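Local atomic coordinates of galactose-1-phosphate uridylyltransferase (Pyrobaculum aerophilum str. IM2, PDB entry 6K9Z), a protein that probably transfers uridylyl groups between UDP-glucose and hexose 1-phosphates as a two-subunit enzyme that binds zinc, iron and UDP. Residues E108-A113 against A120-F125; K112-G117 against L214-T219; K181-V184 against W190-F193; A192-Y197 against E300-I305; G284-L287 against L291-L294. The protein carries 1 engineered substitution. One frame throughout, in Å; residues are numbered along the deposited sequence.

Interaction 1: residues E108-A113 against A120-F125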
# COMPACT_ATOMS: atom_id res chain seq x y z
N GLU A 108 1.57 -10.74 26.67
CA GLU A 108 0.61 -11.48 27.53
C GLU A 108 -0.69 -11.65 26.74
O GLU A 108 -1.27 -12.74 26.79
CB GLU A 108 0.37 -10.79 28.87
CG GLU A 108 1.59 -10.84 29.76
CD GLU A 108 1.53 -10.04 31.06
OE1 GLU A 108 0.64 -9.12 31.19
OE2 GLU A 108 2.38 -10.33 31.94
N ALA A 109 -1.12 -10.59 26.04
CA ALA A 109 -2.34 -10.61 25.20
C ALA A 109 -2.15 -11.70 24.14
O ALA A 109 -3.13 -12.44 23.88
CB ALA A 109 -2.60 -9.27 24.57
N GLN A 110 -0.95 -11.80 23.53
CA GLN A 110 -0.75 -12.82 22.48
C GLN A 110 -0.82 -14.22 23.10
O GLN A 110 -1.32 -15.13 22.42
CB GLN A 110 0.58 -12.60 21.74
CG GLN A 110 0.81 -13.63 20.65
CD GLN A 110 1.99 -13.26 19.79
OE1 GLN A 110 2.23 -12.07 19.57
NE2 GLN A 110 2.70 -14.27 19.30
N ARG A 111 -0.31 -14.40 24.31
CA ARG A 111 -0.35 -15.75 24.93
C ARG A 111 -1.81 -16.17 25.09
O ARG A 111 -2.10 -17.37 24.91
CB ARG A 111 0.45 -15.79 26.24
CG ARG A 111 1.94 -16.02 26.00
CD ARG A 111 2.78 -16.36 27.21
NE ARG A 111 4.13 -15.96 26.86
CZ ARG A 111 4.67 -14.79 27.17
NH1 ARG A 111 3.97 -13.91 27.87
NH2 ARG A 111 5.90 -14.50 26.79
N LYS A 112 -2.67 -15.21 25.43
CA LYS A 112 -4.12 -15.47 25.59
C LYS A 112 -4.65 -15.88 24.21
O LYS A 112 -5.41 -16.90 24.13
CB LYS A 112 -4.79 -14.26 26.26
CG LYS A 112 -6.30 -14.31 26.37
CD LYS A 112 -6.88 -13.77 27.69
CE LYS A 112 -8.39 -13.97 27.78
NZ LYS A 112 -9.07 -13.53 26.53
N ALA A 113 -4.27 -15.16 23.16
CA ALA A 113 -4.76 -15.45 21.78
C ALA A 113 -4.26 -16.82 21.32
O ALA A 113 -4.97 -17.50 20.56
CB ALA A 113 -4.35 -14.37 20.81
N ALA A 120 -5.99 -17.08 13.93
CA ALA A 120 -4.90 -17.46 13.01
C ALA A 120 -3.68 -16.55 13.15
O ALA A 120 -2.53 -16.96 12.86
CB ALA A 120 -5.40 -17.46 11.58
N TYR A 121 -3.88 -15.29 13.56
CA TYR A 121 -2.81 -14.28 13.48
C TYR A 121 -3.01 -13.21 14.55
O TYR A 121 -4.14 -12.76 14.80
CB TYR A 121 -2.71 -13.67 12.07
CG TYR A 121 -1.33 -13.15 11.84
CD1 TYR A 121 -0.32 -13.98 11.41
CD2 TYR A 121 -1.03 -11.81 12.12
CE1 TYR A 121 0.97 -13.50 11.25
CE2 TYR A 121 0.26 -11.33 11.97
CZ TYR A 121 1.26 -12.19 11.58
OH TYR A 121 2.54 -11.76 11.42
N PHE A 122 -1.89 -12.77 15.12
CA PHE A 122 -1.84 -11.65 16.07
C PHE A 122 -1.05 -10.55 15.35
O PHE A 122 0.18 -10.67 15.22
CB PHE A 122 -1.22 -12.11 17.39
CG PHE A 122 -1.22 -11.07 18.48
CD1 PHE A 122 -0.22 -10.11 18.53
CD2 PHE A 122 -2.14 -11.14 19.52
CE1 PHE A 122 -0.17 -9.20 19.59
CE2 PHE A 122 -2.07 -10.26 20.59
CZ PHE A 122 -1.05 -9.31 20.64
N LEU A 123 -1.74 -9.49 14.91
CA LEU A 123 -1.11 -8.38 14.17
C LEU A 123 -1.01 -7.16 15.12
O LEU A 123 -2.06 -6.54 15.41
CB LEU A 123 -1.92 -8.00 12.93
CG LEU A 123 -1.31 -6.84 12.12
CD1 LEU A 123 -0.00 -7.27 11.45
CD2 LEU A 123 -2.29 -6.35 11.07
N PHE A 124 0.21 -6.79 15.52
CA PHE A 124 0.50 -5.57 16.31
C PHE A 124 1.03 -4.49 15.36
O PHE A 124 1.99 -4.79 14.61
CB PHE A 124 1.53 -5.94 17.38
CG PHE A 124 2.01 -4.79 18.21
CD1 PHE A 124 1.14 -4.05 18.95
CD2 PHE A 124 3.36 -4.53 18.35
CE1 PHE A 124 1.56 -2.98 19.70
CE2 PHE A 124 3.81 -3.48 19.15
CZ PHE A 124 2.89 -2.69 19.81
N PHE A 125 0.46 -3.29 15.39
CA PHE A 125 0.93 -2.20 14.51
C PHE A 125 0.73 -0.87 15.21
O PHE A 125 0.00 -0.79 16.19
CB PHE A 125 0.28 -2.23 13.12
CG PHE A 125 -1.19 -2.00 13.09
CD1 PHE A 125 -2.07 -3.04 13.36
CD2 PHE A 125 -1.70 -0.74 12.84
CE1 PHE A 125 -3.43 -2.84 13.29
CE2 PHE A 125 -3.07 -0.52 12.81
CZ PHE A 125 -3.94 -1.57 13.04

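Interaction 2: residues K112-G117 against L214-T219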
# COMPACT_ATOMS: atom_id res chain seq x y z
N LYS A 112 -2.67 -15.21 25.43
CA LYS A 112 -4.12 -15.47 25.59
C LYS A 112 -4.65 -15.88 24.21
O LYS A 112 -5.41 -16.90 24.13
CB LYS A 112 -4.79 -14.26 26.26
CG LYS A 112 -6.30 -14.31 26.37
CD LYS A 112 -6.88 -13.77 27.69
CE LYS A 112 -8.39 -13.97 27.78
NZ LYS A 112 -9.07 -13.53 26.53
N ALA A 113 -4.27 -15.16 23.16
CA ALA A 113 -4.76 -15.45 21.78
C ALA A 113 -4.26 -16.82 21.32
O ALA A 113 -4.97 -17.50 20.56
CB ALA A 113 -4.35 -14.37 20.81
N GLU A 114 -3.06 -17.23 21.78
CA GLU A 114 -2.45 -18.51 21.36
C GLU A 114 -3.29 -19.69 21.91
O GLU A 114 -3.24 -20.78 21.30
CB GLU A 114 -0.97 -18.56 21.78
CG GLU A 114 -0.07 -17.69 20.91
CD GLU A 114 1.36 -17.54 21.41
OE1 GLU A 114 1.69 -18.19 22.42
OE2 GLU A 114 2.15 -16.82 20.73
N LYS A 115 -4.11 -19.46 22.96
CA LYS A 115 -5.11 -20.46 23.46
C LYS A 115 -6.39 -20.52 22.63
O LYS A 115 -7.14 -21.48 22.80
CB LYS A 115 -5.47 -20.11 24.90
CG LYS A 115 -4.24 -19.99 25.78
CD LYS A 115 -3.40 -21.25 25.73
CE LYS A 115 -1.95 -21.07 26.14
NZ LYS A 115 -1.51 -22.08 27.11
N GLU A 116 -6.72 -19.44 21.91
CA GLU A 116 -8.02 -19.36 21.20
C GLU A 116 -7.90 -20.01 19.82
O GLU A 116 -7.17 -19.48 18.98
CB GLU A 116 -8.50 -17.91 21.13
CG GLU A 116 -8.22 -17.12 22.40
CD GLU A 116 -8.84 -15.74 22.50
OE1 GLU A 116 -8.44 -14.84 21.72
OE2 GLU A 116 -9.72 -15.54 23.38
N GLY A 117 -8.67 -21.09 19.61
CA GLY A 117 -8.62 -21.85 18.35
C GLY A 117 -9.02 -20.98 17.16
O GLY A 117 -8.64 -21.31 16.03
N LEU A 214 7.85 -16.01 17.22
CA LEU A 214 6.69 -15.45 17.93
C LEU A 214 7.20 -14.49 18.99
O LEU A 214 8.18 -14.78 19.65
CB LEU A 214 5.80 -16.52 18.58
CG LEU A 214 5.09 -17.49 17.65
CD1 LEU A 214 4.46 -18.60 18.51
CD2 LEU A 214 4.06 -16.82 16.76
N LEU A 215 6.47 -13.38 19.18
CA LEU A 215 6.77 -12.40 20.24
C LEU A 215 6.83 -13.13 21.60
O LEU A 215 7.55 -12.69 22.51
CB LEU A 215 5.67 -11.33 20.21
CG LEU A 215 5.85 -10.16 21.18
CD1 LEU A 215 7.00 -9.27 20.74
CD2 LEU A 215 4.57 -9.36 21.27
N THR A 216 6.01 -14.15 21.76
CA THR A 216 5.87 -14.88 23.04
C THR A 216 7.08 -15.78 23.32
O THR A 216 7.18 -16.23 24.47
CB THR A 216 4.55 -15.67 23.05
OG1 THR A 216 4.50 -16.41 21.84
CG2 THR A 216 3.36 -14.72 23.09
N GLU A 217 7.97 -15.97 22.37
CA GLU A 217 9.22 -16.72 22.60
C GLU A 217 10.26 -15.82 23.25
O GLU A 217 11.28 -16.38 23.72
CB GLU A 217 9.84 -17.23 21.32
CG GLU A 217 9.10 -18.38 20.68
CD GLU A 217 9.76 -18.69 19.36
OE1 GLU A 217 9.61 -17.89 18.45
OE2 GLU A 217 10.54 -19.68 19.27
N LEU A 218 10.05 -14.51 23.30
CA LEU A 218 11.15 -13.61 23.72
C LEU A 218 11.36 -13.68 25.24
O LEU A 218 10.41 -13.63 26.02
CB LEU A 218 10.92 -12.15 23.29
CG LEU A 218 10.85 -11.87 21.79
CD1 LEU A 218 10.53 -10.39 21.63
CD2 LEU A 218 12.13 -12.24 21.11
N THR A 219 12.62 -13.79 25.67
CA THR A 219 12.96 -13.76 27.10
C THR A 219 12.81 -12.36 27.66
O THR A 219 12.78 -11.40 26.88
CB THR A 219 14.39 -14.26 27.34
OG1 THR A 219 15.26 -13.31 26.73
CG2 THR A 219 14.57 -15.64 26.76

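Interaction 3: residues K181-V184 against W190-F193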
# COMPACT_ATOMS: atom_id res chain seq x y z
N LYS A 181 26.91 -2.57 6.68
CA LYS A 181 26.92 -1.24 6.00
C LYS A 181 25.64 -0.46 6.30
O LYS A 181 25.73 0.77 6.47
CB LYS A 181 27.06 -1.43 4.49
CG LYS A 181 27.26 -0.16 3.69
CD LYS A 181 27.11 -0.35 2.19
CE LYS A 181 27.49 -1.74 1.72
NZ LYS A 181 28.42 -1.68 0.57
N ARG A 182 24.50 -1.14 6.33
CA ARG A 182 23.20 -0.46 6.58
C ARG A 182 22.77 -0.61 8.04
O ARG A 182 21.61 -0.28 8.34
CB ARG A 182 22.13 -0.97 5.61
CG ARG A 182 22.25 -0.41 4.20
CD ARG A 182 21.27 -1.05 3.24
NE ARG A 182 21.36 -2.50 3.33
CZ ARG A 182 22.11 -3.26 2.56
NH1 ARG A 182 22.84 -2.71 1.60
NH2 ARG A 182 22.12 -4.56 2.74
N LEU A 183 23.65 -1.11 8.92
CA LEU A 183 23.22 -1.28 10.32
C LEU A 183 23.09 0.12 10.91
O LEU A 183 24.03 0.90 10.70
CB LEU A 183 24.29 -2.11 11.05
CG LEU A 183 23.94 -2.59 12.46
CD1 LEU A 183 22.70 -3.48 12.50
CD2 LEU A 183 25.10 -3.41 13.02
N VAL A 184 22.03 0.45 11.62
CA VAL A 184 21.92 1.78 12.28
C VAL A 184 22.11 1.62 13.80
O VAL A 184 22.55 2.59 14.42
CB VAL A 184 20.62 2.49 11.93
CG1 VAL A 184 20.55 2.75 10.44
CG2 VAL A 184 19.42 1.75 12.47
N TRP A 190 19.45 -7.53 19.53
CA TRP A 190 18.72 -6.93 18.36
C TRP A 190 19.67 -6.22 17.40
O TRP A 190 20.71 -5.69 17.83
CB TRP A 190 17.60 -6.01 18.82
CG TRP A 190 16.60 -6.75 19.66
CD1 TRP A 190 16.67 -6.96 21.00
CD2 TRP A 190 15.39 -7.40 19.21
NE1 TRP A 190 15.62 -7.72 21.42
CE2 TRP A 190 14.79 -7.97 20.36
CE3 TRP A 190 14.67 -7.40 18.00
CZ2 TRP A 190 13.58 -8.65 20.29
CZ3 TRP A 190 13.49 -8.11 17.93
CH2 TRP A 190 12.96 -8.72 19.07
N LYS A 191 19.35 -6.31 16.11
CA LYS A 191 19.99 -5.51 15.06
C LYS A 191 18.88 -4.72 14.36
O LYS A 191 17.86 -5.33 13.95
CB LYS A 191 20.62 -6.42 14.01
CG LYS A 191 21.97 -6.95 14.31
CD LYS A 191 22.68 -7.24 12.93
CE LYS A 191 24.12 -7.58 13.11
NZ LYS A 191 24.75 -7.91 11.81
N ALA A 192 19.10 -3.43 14.18
CA ALA A 192 18.25 -2.53 13.39
C ALA A 192 19.04 -2.04 12.18
O ALA A 192 20.15 -1.54 12.35
CB ALA A 192 17.92 -1.36 14.29
N PHE A 193 18.52 -2.24 10.98
CA PHE A 193 19.25 -1.95 9.72
C PHE A 193 18.23 -1.46 8.71
O PHE A 193 17.04 -1.80 8.78
CB PHE A 193 20.06 -3.17 9.24
CG PHE A 193 19.23 -4.39 8.96
CD1 PHE A 193 18.67 -4.60 7.71
CD2 PHE A 193 18.97 -5.33 9.96
CE1 PHE A 193 17.91 -5.72 7.45
CE2 PHE A 193 18.17 -6.43 9.69
CZ PHE A 193 17.68 -6.64 8.43

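Interaction 4: residues A192-Y197 against E300-I305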
# COMPACT_ATOMS: atom_id res chain seq x y z
N ALA A 192 19.10 -3.43 14.18
CA ALA A 192 18.25 -2.53 13.39
C ALA A 192 19.04 -2.04 12.18
O ALA A 192 20.15 -1.54 12.35
CB ALA A 192 17.92 -1.36 14.29
N PHE A 193 18.52 -2.24 10.98
CA PHE A 193 19.25 -1.95 9.72
C PHE A 193 18.23 -1.46 8.71
O PHE A 193 17.04 -1.80 8.78
CB PHE A 193 20.06 -3.17 9.24
CG PHE A 193 19.23 -4.39 8.96
CD1 PHE A 193 18.67 -4.60 7.71
CD2 PHE A 193 18.97 -5.33 9.96
CE1 PHE A 193 17.91 -5.72 7.45
CE2 PHE A 193 18.17 -6.43 9.69
CZ PHE A 193 17.68 -6.64 8.43
N VAL A 194 18.72 -0.69 7.74
CA VAL A 194 17.92 -0.38 6.54
C VAL A 194 18.05 -1.59 5.62
O VAL A 194 19.17 -1.98 5.25
CB VAL A 194 18.38 0.92 5.86
CG1 VAL A 194 17.58 1.13 4.60
CG2 VAL A 194 18.23 2.11 6.80
N PRO A 195 16.96 -2.29 5.26
CA PRO A 195 17.14 -3.42 4.35
C PRO A 195 17.59 -2.99 2.95
O PRO A 195 17.26 -1.87 2.50
CB PRO A 195 15.74 -4.03 4.25
CG PRO A 195 14.80 -2.96 4.72
CD PRO A 195 15.58 -2.11 5.70
N PHE A 196 18.31 -3.88 2.27
CA PHE A 196 18.70 -3.69 0.84
C PHE A 196 17.47 -3.35 0.00
O PHE A 196 17.52 -2.51 -0.90
CB PHE A 196 19.39 -4.93 0.29
CG PHE A 196 19.93 -4.73 -1.10
CD1 PHE A 196 21.13 -4.07 -1.30
CD2 PHE A 196 19.28 -5.24 -2.20
CE1 PHE A 196 21.64 -3.87 -2.57
CE2 PHE A 196 19.81 -5.06 -3.48
CZ PHE A 196 21.01 -4.41 -3.65
N TYR A 197 16.36 -3.98 0.34
CA TYR A 197 15.06 -3.94 -0.38
C TYR A 197 14.10 -2.98 0.34
O TYR A 197 12.87 -3.13 0.15
CB TYR A 197 14.47 -5.36 -0.45
CG TYR A 197 14.56 -6.15 0.85
CD1 TYR A 197 15.71 -6.85 1.19
CD2 TYR A 197 13.50 -6.17 1.76
CE1 TYR A 197 15.80 -7.56 2.37
CE2 TYR A 197 13.60 -6.82 2.97
CZ TYR A 197 14.75 -7.55 3.26
OH TYR A 197 14.87 -8.17 4.48
N GLU A 300 22.81 5.24 1.61
CA GLU A 300 22.92 6.65 2.06
C GLU A 300 21.91 6.89 3.19
O GLU A 300 22.28 7.54 4.18
CB GLU A 300 22.66 7.63 0.91
CG GLU A 300 22.73 9.09 1.34
CD GLU A 300 22.69 10.14 0.23
OE1 GLU A 300 22.95 9.81 -0.96
OE2 GLU A 300 22.39 11.31 0.55
N THR A 301 20.69 6.37 3.08
CA THR A 301 19.66 6.59 4.13
C THR A 301 20.13 5.94 5.45
O THR A 301 20.03 6.59 6.50
CB THR A 301 18.27 6.21 3.63
OG1 THR A 301 17.99 7.12 2.54
CG2 THR A 301 17.27 6.35 4.75
N ALA A 302 20.64 4.71 5.42
CA ALA A 302 21.23 4.10 6.63
C ALA A 302 22.30 5.03 7.25
O ALA A 302 22.32 5.17 8.49
CB ALA A 302 21.78 2.77 6.27
N ALA A 303 23.20 5.59 6.46
CA ALA A 303 24.31 6.42 6.99
C ALA A 303 23.71 7.63 7.72
O ALA A 303 24.20 8.02 8.83
CB ALA A 303 25.24 6.86 5.87
N ARG A 304 22.69 8.24 7.12
CA ARG A 304 22.04 9.46 7.70
C ARG A 304 21.29 9.12 8.98
O ARG A 304 21.39 9.86 10.00
CB ARG A 304 21.05 10.09 6.71
CG ARG A 304 21.74 10.84 5.60
CD ARG A 304 20.67 11.33 4.63
NE ARG A 304 19.73 12.35 5.15
CZ ARG A 304 18.42 12.17 5.46
NH1 ARG A 304 17.84 10.97 5.34
NH2 ARG A 304 17.70 13.22 5.89
N ILE A 305 20.56 8.01 8.99
CA ILE A 305 19.82 7.56 10.21
C ILE A 305 20.86 7.29 11.30
O ILE A 305 20.66 7.75 12.43
CB ILE A 305 18.95 6.33 9.92
CG1 ILE A 305 17.83 6.68 8.94
CG2 ILE A 305 18.40 5.72 11.20
CD1 ILE A 305 17.00 5.52 8.56

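Interaction 5: residues G284-L287 against L291-L294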
# COMPACT_ATOMS: atom_id res chain seq x y z
N GLY A 284 -0.41 5.79 -7.05
CA GLY A 284 -0.64 4.88 -8.19
C GLY A 284 0.39 3.77 -8.32
O GLY A 284 -0.03 2.61 -8.50
N ALA A 285 1.68 4.08 -8.18
CA ALA A 285 2.70 3.01 -8.30
C ALA A 285 2.54 2.00 -7.15
O ALA A 285 2.47 0.74 -7.39
CB ALA A 285 4.10 3.61 -8.35
N GLU A 286 2.50 2.50 -5.91
CA GLU A 286 2.50 1.68 -4.70
C GLU A 286 1.17 0.93 -4.61
O GLU A 286 1.22 -0.33 -4.49
CB GLU A 286 2.78 2.53 -3.46
CG GLU A 286 4.11 3.30 -3.54
CD GLU A 286 4.10 4.63 -4.27
OE1 GLU A 286 3.01 5.05 -4.76
OE2 GLU A 286 5.20 5.27 -4.42
N LEU A 287 0.04 1.63 -4.58
CA LEU A 287 -1.27 0.97 -4.32
C LEU A 287 -1.77 0.27 -5.59
O LEU A 287 -2.41 -0.80 -5.46
CB LEU A 287 -2.26 2.03 -3.80
CG LEU A 287 -1.83 2.78 -2.54
CD1 LEU A 287 -2.92 3.72 -2.10
CD2 LEU A 287 -1.46 1.85 -1.41
N LEU A 291 4.55 -1.25 -6.96
CA LEU A 291 5.88 -0.77 -7.37
C LEU A 291 6.27 0.36 -6.43
O LEU A 291 5.41 1.25 -6.14
CB LEU A 291 5.72 -0.31 -8.82
CG LEU A 291 6.83 -0.49 -9.81
CD1 LEU A 291 7.39 -1.93 -9.82
CD2 LEU A 291 6.33 -0.07 -11.21
N PHE A 292 7.51 0.39 -6.00
CA PHE A 292 8.01 1.40 -5.07
C PHE A 292 9.23 2.12 -5.71
O PHE A 292 9.95 1.54 -6.59
CB PHE A 292 8.36 0.69 -3.77
CG PHE A 292 7.20 -0.13 -3.26
CD1 PHE A 292 7.02 -1.43 -3.65
CD2 PHE A 292 6.27 0.45 -2.42
CE1 PHE A 292 5.92 -2.16 -3.22
CE2 PHE A 292 5.18 -0.28 -1.99
CZ PHE A 292 5.02 -1.58 -2.38
N THR A 293 9.39 3.39 -5.32
CA THR A 293 10.47 4.28 -5.81
C THR A 293 11.22 4.88 -4.62
O THR A 293 10.62 5.27 -3.63
CB THR A 293 9.90 5.33 -6.77
OG1 THR A 293 9.02 6.18 -6.04
CG2 THR A 293 9.10 4.72 -7.90
N LEU A 294 12.53 5.00 -4.78
CA LEU A 294 13.39 5.72 -3.81
C LEU A 294 14.22 6.73 -4.56
O LEU A 294 14.75 6.39 -5.65
CB LEU A 294 14.34 4.75 -3.11
CG LEU A 294 13.69 3.83 -2.12
CD1 LEU A 294 14.73 2.90 -1.52
CD2 LEU A 294 12.97 4.66 -1.05
O HOH W 1 7.42 4.23 -3.44
O HOH W 2 6.44 6.67 -6.40

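Interaction 1: residues E108-A113 against A120-F125
Gln110 and Phe122 bring their CA atoms to 6.6 Å of each other where helix 108-113 runs nearly antiparallel to strand 121-125, the two axes inclined at 160°. Phe122 carries the whole contact from the strand side. With CG anti to the backbone N (chi1 -175°), its ring projects at the helix, and Gln110 CB sits over one face, a CH-pi contact of 3.7 Å to the ring centroid. Beyond CB the Gln110 chain runs extended across the ring, until OE1 lies 3.3 Å from Phe122 CD1; amide and ring planes are 43° apart. Ala113 CB meets the ring at its edge, 4.1 Å from Phe122 CD2, and Ala109 approaches obliquely with its carbonyl carbon, its CB touching Phe122 CE2. This is helix-on-sheet packing in the N-terminal HIT-type half of the protein: helix 96-114 lies against the antiparallel sheet, and Phe122 follows directly on a classic beta bulge, in which Ala120 and Tyr121 both face Leu146. Ile143 and Ile145 of strand 140-146 and Val106 of the helix also touch Phe122. Gln110 OE1 accepts a hydrogen bond from Gln253 NE2, which also bonds Phe122 O.

Interaction 2: residues K112-G117 against L214-T219
Glu114 OE2 accepts a short hydrogen bond from Thr216 OG1, 2.6 Å long, through its syn lone pair, the side of the other carboxylate oxygen. The two side chains come from opposite directions, Glu114 reaching out extended from the end region of helix 96-114. Thr216 CG2 adds a contact 3.4 Å from the same Glu114 OE2, and Leu214 CD1 lies 3.7 Å from it, so this oxygen is approached by one hydroxyl and two methyl groups. Gln110 NE2 gives it a second donor from one turn earlier in the helix. With an alanine here, the Thr216 hydroxyl and the Gln110 amide are each likely to lose an acceptor, and a gap to open beside Leu214. Farther out, Arg111 NH2 bonds Thr216 O. The turn bearing Thr216 is itself fixed by Glu217, whose OE1 takes Leu214 N on its anti lone pair at 2.9 Å, with Ser213 N as another donor. The contact thus joins the two HIT-type halves, a helix end of the N-terminal one meeting the 3-10 turn 215-217 of the C-terminal one; beyond it Thr219 N-caps helix 220-240, and the bond from Thr219 N to Glu222 OE1 fits a capping box.

Interaction 3: residues K181-V184 against W190-F193
Phe193 meets Leu183 through its CB alone, 4.2 Å from Leu183 CD1, while its ring leads away from strand 183-186. The flat group at work is the Ala192 peptide: its oxygen takes Val184 N at 2.8 Å, the donor tilted 19° from the carbonyl plane and the N-H pointing nearly straight at it, at 164°. The same oxygen is crowded by two methyl groups, Leu183 CD1 at 3.2 Å and Val184 CG2 at 3.4 Å. Leu183 and Phe193 form an antiparallel non-hydrogen-bonded pair with both side chains on one face of the sheet; here Phe193 CA approaches Arg182 O to 3.2 Å in a CA-H...O contact. On that face Leu183, its CG anti to the backbone N (chi1 -171°), crosses the extended Lys191 chain at about a right angle, and its CD1 rests 3.8 Å from Lys191 CD. Val184 CG2 touches Ala192 CB; Val184 also packs on Ile305 of helix 298-309, and Ala192 on Thr233 of helix 220-240. The strands make a beta hairpin, and 183-186 is one of the two outermost strands of the large sheet within this chain. The charged tips look elsewhere: Lys191 NZ bonds the carbonyl oxygens of Glu179 and Val176, and Arg182 forms salt bridges with Glu179, Glu299 and Glu65 of the second subunit. Between these two segments one backbone bond is therefore flanked by methyl and methylene groups, with the buried charges satisfied from neighbouring segments and from the partner subunit.

Interaction 4: residues A192-Y197 against E300-I305
Val194, the first residue past strand 190-193, presses its side chain onto Ala302 of helix 298-309, with the two CA atoms 5.6 Å apart. At the root of that side chain, CB lies 3.9 Å from Ala302 CB. One bond farther, the CG2 branch settles against the helix surface: it is 3.6 Å from Ala302 CA and equally near Ala302 CB, so this methyl group touches the helix backbone as well as the alanine methyl. In Val194 CG1 is anti to the backbone N (chi1 176°), which leaves CG2 anti to the carbonyl carbon and beside the backbone N. CG2 then reaches one helical turn on, to Ile305 CD1 at 4.0 Å, and only grazes the carbonyl carbon of Thr301. Helix 298-309 thus packs on the residue that leaves strand 190-193, in the C-terminal HIT-type half, beside the edge hairpin of strands 183-186 and 190-193. Ala302 and Ile305, three residues apart, share one side of that helix. Ile305 extends from CG1 to CD1 in a straight chain (chi2 176°), reaching Val194 at its end, and its side chain also packs on Val184 and Val204 of the sheet. Because Ala302 has no side chain beyond CB, the valine can come close to the helix backbone. Past Val194 the chain turns away from the helix, and Pro195 CB lies 3.7 Å above the Tyr197 ring, over its centre. Phe196 then crosses to the second subunit, where it stacks on Tyr68 of that chain and makes a cation-pi contact with Arg4 of the same chain.

Interaction 5: residues G284-L287 against L291-L294
A short helix, 284-289, with a wider pi-type turn at 284-287, is followed closely by strand 291-294, and Ala285, Glu286, Leu291, Phe292 and Thr293 join the two. The backbone link is Leu291 N to Ala285 O, 2.9 Å long and straight at 166°, although the donor stands above the carbonyl plane instead of on a lone pair. Beside it the CB atoms of Ala285 and Leu291 lie 4.3 Å apart. Glu286 bends at its second torsion (chi2 84°), which curls the carboxylate back along the helix; OE1 then accepts from Ala283 N. Its methylene CG touches Phe292 CD2 at 3.7 Å, approaching the ring at a slant, with carboxylate and ring planes 64° apart. Two waters connect OE2 of Glu286 to Thr293. The first donates to OE2 at 2.6 Å and accepts from Thr293 N at 2.8 Å; the second donates to OE2 and pairs with Thr293 OG1, both at 2.7 Å. The carboxylate oxygen OE2 thus reaches Thr293 through water. Replacing Phe292 by alanine would probably open a gap beside Glu286 CG and deprive Trp200 of the ring it meets. Thr293 touches a bound UDP, which places the strand at a nucleotide site. Strand 291-294 pairs in a parallel ladder with a strand of the second subunit, while Gly284 N bonds Asn127 OD1 of that subunit, so helix and strand are built into the dimer interface, ahead of helix 298-309.

Interactions 1 and 2 share helix 96-114 and lie about 6 Å apart between centres, while interactions 3 and 4 share strand 190-193, their centres about 7 Å apart. The large sheet joins interactions 1 and 3, whose centres are about 26 Å apart, and packing of Leu218 CD1 on Trp190 CZ2, 3.8 Å, connects interactions 2 and 3. Interaction 5 is nested in the loop closed by interaction 4 and touches nucleotide, its Thr293 side chain about 4 Å from UDP. The Phe122 side chain of interaction 1 is about 8 Å from that of Tyr144 of the UDP site; the predicted uridylylated histidine is replaced by the engineered Phe140. In interaction 3 the side chain of Phe193 is about 9 Å from the bound iron.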